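Local coordinates for conserved hypothetical protein NMB0706 (PDB 1RV9) that is of unknown function but belongs to the family named for multi-copper polyphenol oxidoreductase laccases, so an enzymatic role is possible, at residues S169-F180 with F194-D205. Sequence-based numbering, arbitrary orientation.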
# COMPACT_ATOMS: atom_id res chain seq x y z
N SER A 169 -12.62 -3.00 0.06
CA SER A 169 -13.46 -2.30 1.02
C SER A 169 -14.20 -3.26 1.95
O SER A 169 -14.32 -4.45 1.68
CB SER A 169 -14.47 -1.41 0.30
OG SER A 169 -15.49 -2.18 -0.31
N ALA A 170 -14.69 -2.71 3.06
CA ALA A 170 -15.41 -3.49 4.06
C ALA A 170 -16.47 -4.41 3.45
O ALA A 170 -16.55 -5.59 3.79
CB ALA A 170 -16.06 -2.55 5.07
N ASP A 171 -17.27 -3.86 2.54
CA ASP A 171 -18.33 -4.62 1.90
C ASP A 171 -17.87 -5.94 1.28
O ASP A 171 -18.63 -6.91 1.23
CB ASP A 171 -19.00 -3.78 0.82
CG ASP A 171 -19.92 -2.73 1.39
OD1 ASP A 171 -20.86 -3.10 2.13
OD2 ASP A 171 -19.71 -1.53 1.10
N ALA A 172 -16.63 -5.98 0.81
CA ALA A 172 -16.12 -7.18 0.16
C ALA A 172 -15.10 -7.98 0.95
O ALA A 172 -14.76 -9.10 0.56
CB ALA A 172 -15.52 -6.80 -1.20
N PHE A 173 -14.60 -7.43 2.06
CA PHE A 173 -13.59 -8.12 2.85
C PHE A 173 -14.18 -8.89 4.03
O PHE A 173 -14.33 -8.36 5.13
CB PHE A 173 -12.55 -7.11 3.33
CG PHE A 173 -11.31 -7.73 3.93
CD1 PHE A 173 -10.84 -8.96 3.49
CD2 PHE A 173 -10.59 -7.05 4.91
CE1 PHE A 173 -9.67 -9.51 4.03
CE2 PHE A 173 -9.42 -7.59 5.45
CZ PHE A 173 -8.96 -8.83 5.01
N GLU A 174 -14.51 -10.15 3.79
CA GLU A 174 -15.09 -11.01 4.81
C GLU A 174 -14.00 -11.82 5.51
O GLU A 174 -13.21 -12.51 4.85
CB GLU A 174 -16.12 -11.94 4.17
CG GLU A 174 -16.87 -12.82 5.14
CD GLU A 174 -17.86 -13.71 4.43
OE1 GLU A 174 -18.80 -13.17 3.79
OE2 GLU A 174 -17.70 -14.95 4.50
N VAL A 175 -13.96 -11.75 6.84
CA VAL A 175 -12.95 -12.47 7.61
C VAL A 175 -13.53 -13.24 8.79
O VAL A 175 -14.72 -13.12 9.10
CB VAL A 175 -11.88 -11.51 8.16
CG1 VAL A 175 -11.20 -10.76 7.02
CG2 VAL A 175 -12.51 -10.53 9.13
N GLY A 176 -12.67 -14.00 9.45
CA GLY A 176 -13.09 -14.80 10.60
C GLY A 176 -12.66 -14.23 11.94
O GLY A 176 -12.14 -13.12 12.03
N GLN A 177 -12.88 -15.02 12.99
CA GLN A 177 -12.56 -14.62 14.36
C GLN A 177 -11.07 -14.41 14.60
O GLN A 177 -10.68 -13.63 15.46
CB GLN A 177 -13.09 -15.69 15.32
CG GLN A 177 -13.13 -15.25 16.78
CD GLN A 177 -14.14 -14.13 17.01
OE1 GLN A 177 -15.31 -14.25 16.66
NE2 GLN A 177 -13.68 -13.04 17.61
N ASP A 178 -10.23 -15.11 13.84
CA ASP A 178 -8.79 -14.98 14.01
C ASP A 178 -8.33 -13.57 13.63
O ASP A 178 -7.55 -12.96 14.36
CB ASP A 178 -8.06 -16.04 13.17
CG ASP A 178 -8.27 -15.86 11.68
OD1 ASP A 178 -9.42 -15.60 11.26
OD2 ASP A 178 -7.29 -16.01 10.92
N VAL A 179 -8.83 -13.07 12.51
CA VAL A 179 -8.48 -11.72 12.06
C VAL A 179 -9.04 -10.72 13.07
O VAL A 179 -8.37 -9.77 13.46
CB VAL A 179 -9.07 -11.41 10.67
CG1 VAL A 179 -8.70 -10.00 10.26
CG2 VAL A 179 -8.55 -12.42 9.66
N PHE A 180 -10.27 -10.97 13.49
CA PHE A 180 -10.94 -10.10 14.45
C PHE A 180 -10.11 -9.99 15.73
O PHE A 180 -9.83 -8.88 16.21
CB PHE A 180 -12.33 -10.66 14.77
CG PHE A 180 -13.12 -9.82 15.74
CD1 PHE A 180 -12.93 -9.97 17.11
CD2 PHE A 180 -14.03 -8.88 15.28
CE1 PHE A 180 -13.65 -9.18 18.01
CE2 PHE A 180 -14.75 -8.09 16.17
CZ PHE A 180 -14.56 -8.24 17.54
N PHE A 194 -15.12 -3.58 12.49
CA PHE A 194 -15.61 -4.90 12.09
C PHE A 194 -17.12 -4.93 12.27
O PHE A 194 -17.65 -4.39 13.24
CB PHE A 194 -15.02 -6.01 12.96
CG PHE A 194 -13.56 -6.27 12.73
CD1 PHE A 194 -12.59 -5.51 13.39
CD2 PHE A 194 -13.15 -7.27 11.85
CE1 PHE A 194 -11.24 -5.76 13.18
CE2 PHE A 194 -11.80 -7.52 11.64
CZ PHE A 194 -10.84 -6.76 12.30
N GLU A 195 -17.82 -5.56 11.33
CA GLU A 195 -19.26 -5.68 11.43
C GLU A 195 -19.62 -7.16 11.34
O GLU A 195 -19.33 -7.83 10.35
CB GLU A 195 -19.97 -4.92 10.31
CG GLU A 195 -21.47 -5.20 10.28
CD GLU A 195 -22.18 -4.56 9.11
OE1 GLU A 195 -21.49 -4.16 8.15
OE2 GLU A 195 -23.42 -4.47 9.14
N GLY A 196 -20.25 -7.67 12.40
CA GLY A 196 -20.63 -9.07 12.40
C GLY A 196 -21.73 -9.30 11.38
O GLY A 196 -22.68 -8.52 11.31
N ILE A 197 -21.59 -10.36 10.60
CA ILE A 197 -22.60 -10.68 9.59
C ILE A 197 -23.11 -12.10 9.81
O ILE A 197 -23.70 -12.71 8.91
CB ILE A 197 -22.02 -10.54 8.16
CG1 ILE A 197 -20.83 -11.48 7.97
CG2 ILE A 197 -21.61 -9.10 7.91
CD1 ILE A 197 -20.24 -11.44 6.57
N GLY A 198 -22.88 -12.61 11.01
CA GLY A 198 -23.34 -13.94 11.37
C GLY A 198 -22.38 -15.08 11.10
O GLY A 198 -21.44 -14.97 10.31
N SER A 199 -22.62 -16.20 11.78
CA SER A 199 -21.82 -17.41 11.63
C SER A 199 -20.34 -17.22 11.94
O SER A 199 -19.50 -17.94 11.41
CB SER A 199 -21.98 -17.95 10.21
OG SER A 199 -21.57 -19.31 10.13
N GLY A 200 -20.02 -16.25 12.80
CA GLY A 200 -18.64 -16.00 13.16
C GLY A 200 -17.85 -15.28 12.08
O GLY A 200 -16.62 -15.28 12.09
N LYS A 201 -18.56 -14.68 11.13
CA LYS A 201 -17.92 -13.95 10.04
C LYS A 201 -18.11 -12.45 10.25
O LYS A 201 -19.07 -12.01 10.88
CB LYS A 201 -18.50 -14.37 8.69
CG LYS A 201 -18.30 -15.84 8.36
CD LYS A 201 -16.85 -16.28 8.58
CE LYS A 201 -15.90 -15.65 7.57
NZ LYS A 201 -16.04 -16.22 6.20
N PHE A 202 -17.17 -11.67 9.72
CA PHE A 202 -17.21 -10.22 9.85
C PHE A 202 -16.80 -9.54 8.56
O PHE A 202 -16.10 -10.12 7.74
CB PHE A 202 -16.21 -9.73 10.91
CG PHE A 202 -16.36 -10.39 12.24
CD1 PHE A 202 -17.09 -9.79 13.25
CD2 PHE A 202 -15.74 -11.61 12.49
CE1 PHE A 202 -17.21 -10.40 14.50
CE2 PHE A 202 -15.85 -12.23 13.73
CZ PHE A 202 -16.58 -11.62 14.74
N LEU A 203 -17.23 -8.30 8.40
CA LEU A 203 -16.83 -7.48 7.27
C LEU A 203 -15.78 -6.59 7.92
O LEU A 203 -16.08 -5.86 8.87
CB LEU A 203 -17.99 -6.63 6.75
CG LEU A 203 -19.08 -7.40 6.01
CD1 LEU A 203 -20.14 -6.42 5.53
CD2 LEU A 203 -18.47 -8.15 4.83
N ALA A 204 -14.55 -6.68 7.44
CA ALA A 204 -13.46 -5.89 8.00
C ALA A 204 -13.19 -4.65 7.16
O ALA A 204 -13.08 -4.72 5.94
CB ALA A 204 -12.20 -6.74 8.10
N ASP A 205 -13.08 -3.51 7.84
CA ASP A 205 -12.82 -2.23 7.17
C ASP A 205 -11.35 -1.85 7.36
O ASP A 205 -10.98 -1.27 8.37
CB ASP A 205 -13.72 -1.15 7.78
CG ASP A 205 -13.67 0.15 7.02
OD1 ASP A 205 -12.70 0.37 6.26
OD2 ASP A 205 -14.59 0.97 7.19
O HOH W 1 -14.06 0.17 3.55
O HOH W 2 -13.46 -15.52 5.57
O HOH W 3 -14.84 -17.29 12.73
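Three backbone hydrogen bonds zip F173–V175 to F202–A204. V175 and F202 form an antiparallel hydrogen-bonded pair, V175 N to F202 O at 2.8 Å and F202 N to V175 O at 2.9 Å, and A204 N continues the ladder to F173 O with an N-H...O angle of 169°. Past the strand pair a water links Q177 N to G200 O of the hairpin turn.

Between E174 and K201 runs a salt bridge, OE2 to NZ at 2.7 Å, made through the anti lone pair of the carboxylate. The K201 chain bends back on itself beyond CG, which lays CE 3.2 Å from V175 O; NZ also shares a water with E174 O.

The strands belong to a small three-stranded antiparallel sheet, in which the 194–198/201–204 hairpin, closed by a type I' turn, receives strand 174–175 along its second strand.

On the sheet face bearing V175 and F202, the helix starting at Q177 delivers F180 into an aromatic cluster. Its ring lies in an offset stack on F202 (centroids 4.6 Å apart, planes at 24°) and turns an edge to the face of F194, planes at 62°. Q177 OE1 meets the F202 rim in plane, 3.5 Å from CZ, while its NE2 bonds D181. V175 CG2 touches the F194 edge.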